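Local atomic coordinates of C2 toxin component I (Clostridium botulinum, PDB entry 2J3X), a protein that acts as the enzymatic component of the binary C2 toxin, an ADP-ribosyltransferase that modifies actin in the target cell using NAD. Residues S357-L369 and I410-E424. The protein carries 2 engineered substitutions. Residues are numbered along the deposited sequence; the frame is centred on the assembly and turned at random.
Sequences SFSKRRFIFRLRL and INRVTKMTQVVIDAE. Engineered in segment 357-369: Arg-361 (natural residue Ser).
Phe-363 to Leu-367 run parallel to Val-419 to Ala-423 as neighbouring strands in the mixed sheet of the C-terminal ADP-ribosyltransferase domain; strand 295-301 flanks the first strand and strand 397-411 the second. The backbone ladder starts with Val-419 N to Arg-362 O at 2.9 Å; the strands then donate in turn, Ile-364 N to Val-419 O, Ile-421 N to Ile-364 O, Arg-366 N to Ile-421 O and Ala-423 N to Arg-366 O, down to Arg-368 N on Ala-423 O. Before the strand, the type I turn from Phe-358 to the engineered Arg-361 is tied on by a side chain: Gln-418 NE2 donates to Ser-359 O (3.0 Å, 165° at the hydrogen), with that oxygen in its amide plane, while Arg-300 holds OE1.

Apolar contacts line one sheet face. Val-419 CG2 lies 3.7 Å from Phe-363 CD2, and Ile-421 straddles two rings, its CD1 at the edge of Phe-363 and over one face of Phe-365. Ile-421 CG2 meets Phe-365 CE1 at 3.7 Å. Helix 326-336 packs against Val-419 on this face.

Nearer the turn, Met-416 SD sits over one face of the Arg-362 guanidinium, offset toward the rim and 3.6 Å from Arg-362 NE; water 1 joins NE to Thr-417 O.

The other face mixes charge with aliphatic packing: Val-420 touches Ile-364 CD1 through CG2 and Arg-366 CD through CG1. Arg-366 sends its extended chain off opposite the backbone nitrogen (chi1 177°), which lays it alongside Asp-422; Asp-220 and Thr-142 also hold its guanidinium. Arg-402 grips OD2 of the aspartate, which probably favours its ionised form. The salt bridge is made by Arg-366 NH1, 2.8 Å from Asp-422 OD1, on the syn side but 30° out of the carboxylate plane.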
loop_
_atom_site.group_PDB
_atom_site.type_symbol
_atom_site.label_atom_id
_atom_site.label_comp_id
_atom_site.label_asym_id
_atom_site.label_seq_id
_atom_site.Cartn_x
_atom_site.Cartn_y
_atom_site.Cartn_z
ATOM N N SER A 357 8.225 5.294 18.017
ATOM C CA SER A 357 9.463 4.631 18.424
ATOM C C SER A 357 10.078 3.789 17.284
ATOM O O SER A 357 11.270 3.470 17.296
ATOM C CB SER A 357 9.236 3.841 19.686
ATOM O OG SER A 357 8.626 2.660 19.321
ATOM N N PHE A 358 9.296 3.516 16.240
ATOM C CA PHE A 358 9.848 2.808 15.074
ATOM C C PHE A 358 10.031 3.658 13.830
ATOM O O PHE A 358 10.353 3.155 12.778
ATOM C CB PHE A 358 9.007 1.580 14.769
ATOM C CG PHE A 358 8.860 0.676 15.948
ATOM C CD1 PHE A 358 9.966 0.035 16.474
ATOM C CD2 PHE A 358 7.621 0.485 16.526
ATOM C CE1 PHE A 358 9.816 -0.803 17.582
ATOM C CE2 PHE A 358 7.463 -0.337 17.621
ATOM C CZ PHE A 358 8.539 -0.980 18.145
ATOM N N SER A 359 9.909 4.958 13.970
ATOM C CA SER A 359 9.798 5.843 12.824
ATOM C C SER A 359 11.067 5.972 11.990
ATOM O O SER A 359 11.006 6.283 10.786
ATOM C CB SER A 359 9.297 7.204 13.298
ATOM O OG SER A 359 10.278 7.874 14.092
ATOM N N LYS A 360 12.216 5.650 12.592
ATOM C CA LYS A 360 13.474 5.723 11.855
ATOM C C LYS A 360 13.906 4.392 11.274
ATOM O O LYS A 360 15.036 4.276 10.759
ATOM C CB LYS A 360 14.584 6.271 12.757
ATOM C CG LYS A 360 14.279 7.718 13.187
ATOM C CD LYS A 360 15.432 8.260 14.012
ATOM C CE LYS A 360 14.963 9.429 14.872
ATOM N NZ LYS A 360 16.141 9.959 15.625
ATOM N N ARG A 361 13.054 3.371 11.344
ATOM C CA ARG A 361 13.363 2.100 10.679
ATOM C C ARG A 361 12.856 2.190 9.240
ATOM O O ARG A 361 11.673 2.508 9.025
ATOM C CB ARG A 361 12.674 0.960 11.408
ATOM C CG ARG A 361 13.218 0.817 12.856
ATOM C CD ARG A 361 12.665 -0.444 13.392
ATOM N NE ARG A 361 13.069 -0.699 14.769
ATOM C CZ ARG A 361 12.663 -1.765 15.454
ATOM N NH1 ARG A 361 11.856 -2.646 14.874
ATOM N NH2 ARG A 361 13.051 -1.934 16.718
ATOM N N ARG A 362 13.742 1.927 8.271
ATOM C CA ARG A 362 13.470 2.233 6.831
ATOM C C ARG A 362 12.671 1.146 6.111
ATOM O O ARG A 362 12.192 1.369 4.986
ATOM C CB ARG A 362 14.840 2.407 6.110
ATOM C CG ARG A 362 15.617 3.610 6.639
ATOM C CD ARG A 362 17.050 3.549 6.100
ATOM N NE ARG A 362 17.801 4.761 6.488
ATOM C CZ ARG A 362 18.395 4.944 7.664
ATOM N NH1 ARG A 362 18.350 4.037 8.618
ATOM N NH2 ARG A 362 19.058 6.057 7.868
ATOM N N PHE A 363 12.579 -0.042 6.704
ATOM C CA PHE A 363 12.006 -1.179 5.947
ATOM C C PHE A 363 10.613 -1.480 6.524
ATOM O O PHE A 363 10.484 -2.068 7.591
ATOM C CB PHE A 363 12.948 -2.398 5.971
ATOM C CG PHE A 363 14.319 -2.084 5.391
ATOM C CD1 PHE A 363 15.339 -1.556 6.212
ATOM C CD2 PHE A 363 14.571 -2.274 4.046
ATOM C CE1 PHE A 363 16.608 -1.233 5.698
ATOM C CE2 PHE A 363 15.862 -1.959 3.481
ATOM C CZ PHE A 363 16.904 -1.432 4.337
ATOM N N ILE A 364 9.580 -1.022 5.810
ATOM C CA ILE A 364 8.227 -1.058 6.367
ATOM C C ILE A 364 7.502 -2.243 5.738
ATOM O O ILE A 364 7.100 -2.154 4.606
ATOM C CB ILE A 364 7.466 0.219 5.999
ATOM C CG1 ILE A 364 8.222 1.506 6.397
ATOM C CG2 ILE A 364 6.009 0.155 6.565
ATOM C CD1 ILE A 364 7.869 2.743 5.494
ATOM N N PHE A 365 7.322 -3.329 6.480
ATOM C CA PHE A 365 6.545 -4.455 5.968
ATOM C C PHE A 365 5.081 -4.113 6.065
ATOM O O PHE A 365 4.596 -3.788 7.151
ATOM C CB PHE A 365 6.793 -5.750 6.679
ATOM C CG PHE A 365 8.061 -6.432 6.212
ATOM C CD1 PHE A 365 8.058 -7.233 5.085
ATOM C CD2 PHE A 365 9.251 -6.206 6.888
ATOM C CE1 PHE A 365 9.246 -7.886 4.652
ATOM C CE2 PHE A 365 10.443 -6.852 6.450
ATOM C CZ PHE A 365 10.415 -7.679 5.323
ATOM N N ARG A 366 4.435 -4.117 4.895
ATOM C CA ARG A 366 2.982 -3.860 4.793
ATOM C C ARG A 366 2.415 -5.269 4.540
ATOM O O ARG A 366 2.363 -5.756 3.415
ATOM C CB ARG A 366 2.747 -2.829 3.651
ATOM C CG ARG A 366 1.201 -2.567 3.447
ATOM C CD ARG A 366 0.970 -1.374 2.572
ATOM N NE ARG A 366 -0.476 -1.203 2.356
ATOM C CZ ARG A 366 -1.125 -1.539 1.230
ATOM N NH1 ARG A 366 -0.448 -2.028 0.185
ATOM N NH2 ARG A 366 -2.477 -1.340 1.157
ATOM N N LEU A 367 2.030 -5.953 5.618
ATOM C CA LEU A 367 1.752 -7.391 5.573
ATOM C C LEU A 367 0.262 -7.588 5.349
ATOM O O LEU A 367 -0.531 -7.076 6.120
ATOM C CB LEU A 367 2.091 -8.065 6.937
ATOM C CG LEU A 367 3.583 -7.887 7.266
ATOM C CD1 LEU A 367 3.862 -8.395 8.669
ATOM C CD2 LEU A 367 4.426 -8.631 6.212
ATOM N N ARG A 368 -0.111 -8.345 4.329
ATOM C CA ARG A 368 -1.510 -8.741 4.206
ATOM C C ARG A 368 -1.791 -9.917 5.125
ATOM O O ARG A 368 -1.237 -11.007 4.942
ATOM C CB ARG A 368 -1.840 -9.065 2.726
ATOM C CG ARG A 368 -3.337 -9.591 2.557
ATOM C CD ARG A 368 -3.539 -10.053 1.082
ATOM N NE ARG A 368 -3.182 -8.930 0.196
ATOM C CZ ARG A 368 -2.593 -9.020 -1.012
ATOM N NH1 ARG A 368 -2.271 -10.185 -1.521
ATOM N NH2 ARG A 368 -2.273 -7.897 -1.698
ATOM N N LEU A 369 -2.663 -9.703 6.109
ATOM C CA LEU A 369 -3.058 -10.787 7.002
ATOM C C LEU A 369 -4.334 -11.347 6.456
ATOM O O LEU A 369 -5.342 -10.690 6.533
ATOM C CB LEU A 369 -3.285 -10.250 8.437
ATOM C CG LEU A 369 -2.038 -9.508 9.013
ATOM C CD1 LEU A 369 -2.282 -9.106 10.520
ATOM C CD2 LEU A 369 -0.721 -10.317 8.840
ATOM N N ILE A 410 10.025 12.565 9.455
ATOM C CA ILE A 410 10.351 12.054 10.791
ATOM C C ILE A 410 10.060 13.172 11.768
ATOM O O ILE A 410 9.482 12.935 12.836
ATOM C CB ILE A 410 11.865 11.580 10.918
ATOM C CG1 ILE A 410 12.258 10.624 9.757
ATOM C CG2 ILE A 410 12.128 10.940 12.249
ATOM C CD1 ILE A 410 11.467 9.293 9.652
ATOM N N ASN A 411 10.469 14.382 11.414
ATOM C CA ASN A 411 10.187 15.550 12.255
ATOM C C ASN A 411 10.316 16.818 11.445
ATOM O O ASN A 411 10.445 16.768 10.231
ATOM C CB ASN A 411 11.075 15.560 13.520
ATOM C CG ASN A 411 12.570 15.676 13.192
ATOM O OD1 ASN A 411 12.968 16.488 12.363
ATOM N ND2 ASN A 411 13.373 14.807 13.797
ATOM N N ARG A 412 10.265 17.978 12.102
ATOM C CA ARG A 412 10.260 19.228 11.355
ATOM C C ARG A 412 11.422 19.348 10.370
ATOM O O ARG A 412 11.228 19.873 9.265
ATOM C CB ARG A 412 10.220 20.440 12.305
ATOM C CG ARG A 412 9.763 21.744 11.635
ATOM C CD ARG A 412 9.821 22.887 12.639
ATOM N NE ARG A 412 11.176 22.971 13.168
ATOM C CZ ARG A 412 11.514 23.423 14.374
ATOM N NH1 ARG A 412 12.792 23.420 14.718
ATOM N NH2 ARG A 412 10.595 23.866 15.228
ATOM N N VAL A 413 12.606 18.847 10.746
ATOM C CA VAL A 413 13.822 19.006 9.928
ATOM C C VAL A 413 14.368 17.718 9.291
ATOM O O VAL A 413 15.445 17.733 8.681
ATOM C CB VAL A 413 15.012 19.656 10.767
ATOM C CG1 VAL A 413 14.571 21.000 11.364
ATOM C CG2 VAL A 413 15.518 18.728 11.858
ATOM N N THR A 414 13.693 16.592 9.496
ATOM C CA THR A 414 14.300 15.312 9.153
ATOM C C THR A 414 13.338 14.516 8.279
ATOM O O THR A 414 12.204 14.307 8.703
ATOM C CB THR A 414 14.558 14.521 10.422
ATOM O OG1 THR A 414 15.353 15.336 11.319
ATOM C CG2 THR A 414 15.272 13.207 10.128
ATOM N N LYS A 415 13.780 14.142 7.073
ATOM C CA LYS A 415 12.995 13.246 6.197
ATOM C C LYS A 415 13.894 12.066 5.911
ATOM O O LYS A 415 15.131 12.201 6.005
ATOM C CB LYS A 415 12.719 13.932 4.861
ATOM C CG LYS A 415 11.837 15.174 4.929
ATOM C CD LYS A 415 11.374 15.557 3.545
ATOM C CE LYS A 415 12.464 16.139 2.664
ATOM N NZ LYS A 415 11.810 17.110 1.688
ATOM N N MET A 416 13.330 10.902 5.574
ATOM C CA MET A 416 14.166 9.738 5.355
ATOM C C MET A 416 13.569 8.919 4.192
ATOM O O MET A 416 12.344 8.702 4.152
ATOM C CB MET A 416 14.255 8.923 6.664
ATOM C CG MET A 416 15.177 7.748 6.569
ATOM S SD MET A 416 15.199 6.737 8.066
ATOM C CE MET A 416 15.071 8.043 9.226
ATOM N N THR A 417 14.413 8.481 3.268
ATOM C CA THR A 417 13.938 7.552 2.232
ATOM C C THR A 417 13.724 6.203 2.908
ATOM O O THR A 417 14.598 5.611 3.592
ATOM C CB THR A 417 14.918 7.431 1.054
ATOM O OG1 THR A 417 15.099 8.724 0.463
ATOM C CG2 THR A 417 14.373 6.510 -0.000
ATOM N N GLN A 418 12.524 5.698 2.681
ATOM C CA GLN A 418 12.129 4.408 3.238
ATOM C C GLN A 418 11.405 3.605 2.175
ATOM O O GLN A 418 11.137 4.109 1.094
ATOM C CB GLN A 418 11.198 4.579 4.445
ATOM C CG GLN A 418 11.764 5.609 5.478
ATOM C CD GLN A 418 11.105 5.524 6.839
ATOM O OE1 GLN A 418 9.918 5.208 6.958
ATOM N NE2 GLN A 418 11.849 5.884 7.887
ATOM N N VAL A 419 11.130 2.338 2.477
ATOM C CA VAL A 419 10.476 1.491 1.446
ATOM C C VAL A 419 9.306 0.794 2.089
ATOM O O VAL A 419 9.443 0.183 3.194
ATOM C CB VAL A 419 11.470 0.455 0.824
ATOM C CG1 VAL A 419 12.511 1.157 -0.158
ATOM C CG2 VAL A 419 12.141 -0.454 1.941
ATOM N N VAL A 420 8.168 0.779 1.352
ATOM C CA VAL A 420 6.999 0.023 1.803
ATOM C C VAL A 420 6.979 -1.316 1.079
ATOM O O VAL A 420 6.888 -1.350 -0.156
ATOM C CB VAL A 420 5.722 0.869 1.458
ATOM C CG1 VAL A 420 4.429 0.093 1.824
ATOM C CG2 VAL A 420 5.815 2.237 2.231
ATOM N N ILE A 421 7.098 -2.381 1.866
ATOM C CA ILE A 421 7.329 -3.709 1.336
ATOM C C ILE A 421 5.995 -4.477 1.445
ATOM O O ILE A 421 5.620 -4.982 2.521
ATOM C CB ILE A 421 8.455 -4.416 2.143
ATOM C CG1 ILE A 421 9.769 -3.583 2.035
ATOM C CG2 ILE A 421 8.670 -5.857 1.574
ATOM C CD1 ILE A 421 10.862 -4.130 2.997
ATOM N N ASP A 422 5.284 -4.600 0.323
ATOM C CA ASP A 422 4.023 -5.342 0.314
ATOM C C ASP A 422 4.345 -6.825 0.303
ATOM O O ASP A 422 5.076 -7.314 -0.568
ATOM C CB ASP A 422 3.245 -5.029 -0.999
ATOM C CG ASP A 422 2.533 -3.687 -0.950
ATOM O OD1 ASP A 422 2.049 -3.327 0.141
ATOM O OD2 ASP A 422 2.387 -3.040 -2.000
ATOM N N ALA A 423 3.757 -7.567 1.234
ATOM C CA ALA A 423 3.986 -8.995 1.284
ATOM C C ALA A 423 2.700 -9.727 1.652
ATOM O O ALA A 423 1.850 -9.197 2.369
ATOM C CB ALA A 423 5.074 -9.354 2.247
ATOM N N GLU A 424 2.624 -10.958 1.175
ATOM C CA GLU A 424 1.403 -11.817 1.394
ATOM C C GLU A 424 1.845 -13.110 2.064
ATOM O O GLU A 424 3.029 -13.506 1.957
ATOM C CB GLU A 424 0.759 -12.139 0.035
ATOM C CG GLU A 424 1.710 -13.044 -0.857
ATOM C CD GLU A 424 1.190 -13.374 -2.245
ATOM O OE1 GLU A 424 0.074 -12.906 -2.649
ATOM O OE2 GLU A 424 1.966 -14.110 -2.918
HETATM O O HOH W 1 17.093 6.140 3.937
HETATM O O HOH W 2 -0.524 -3.698 -2.541
HETATM O O HOH W 3 0.505 -5.780 1.175
#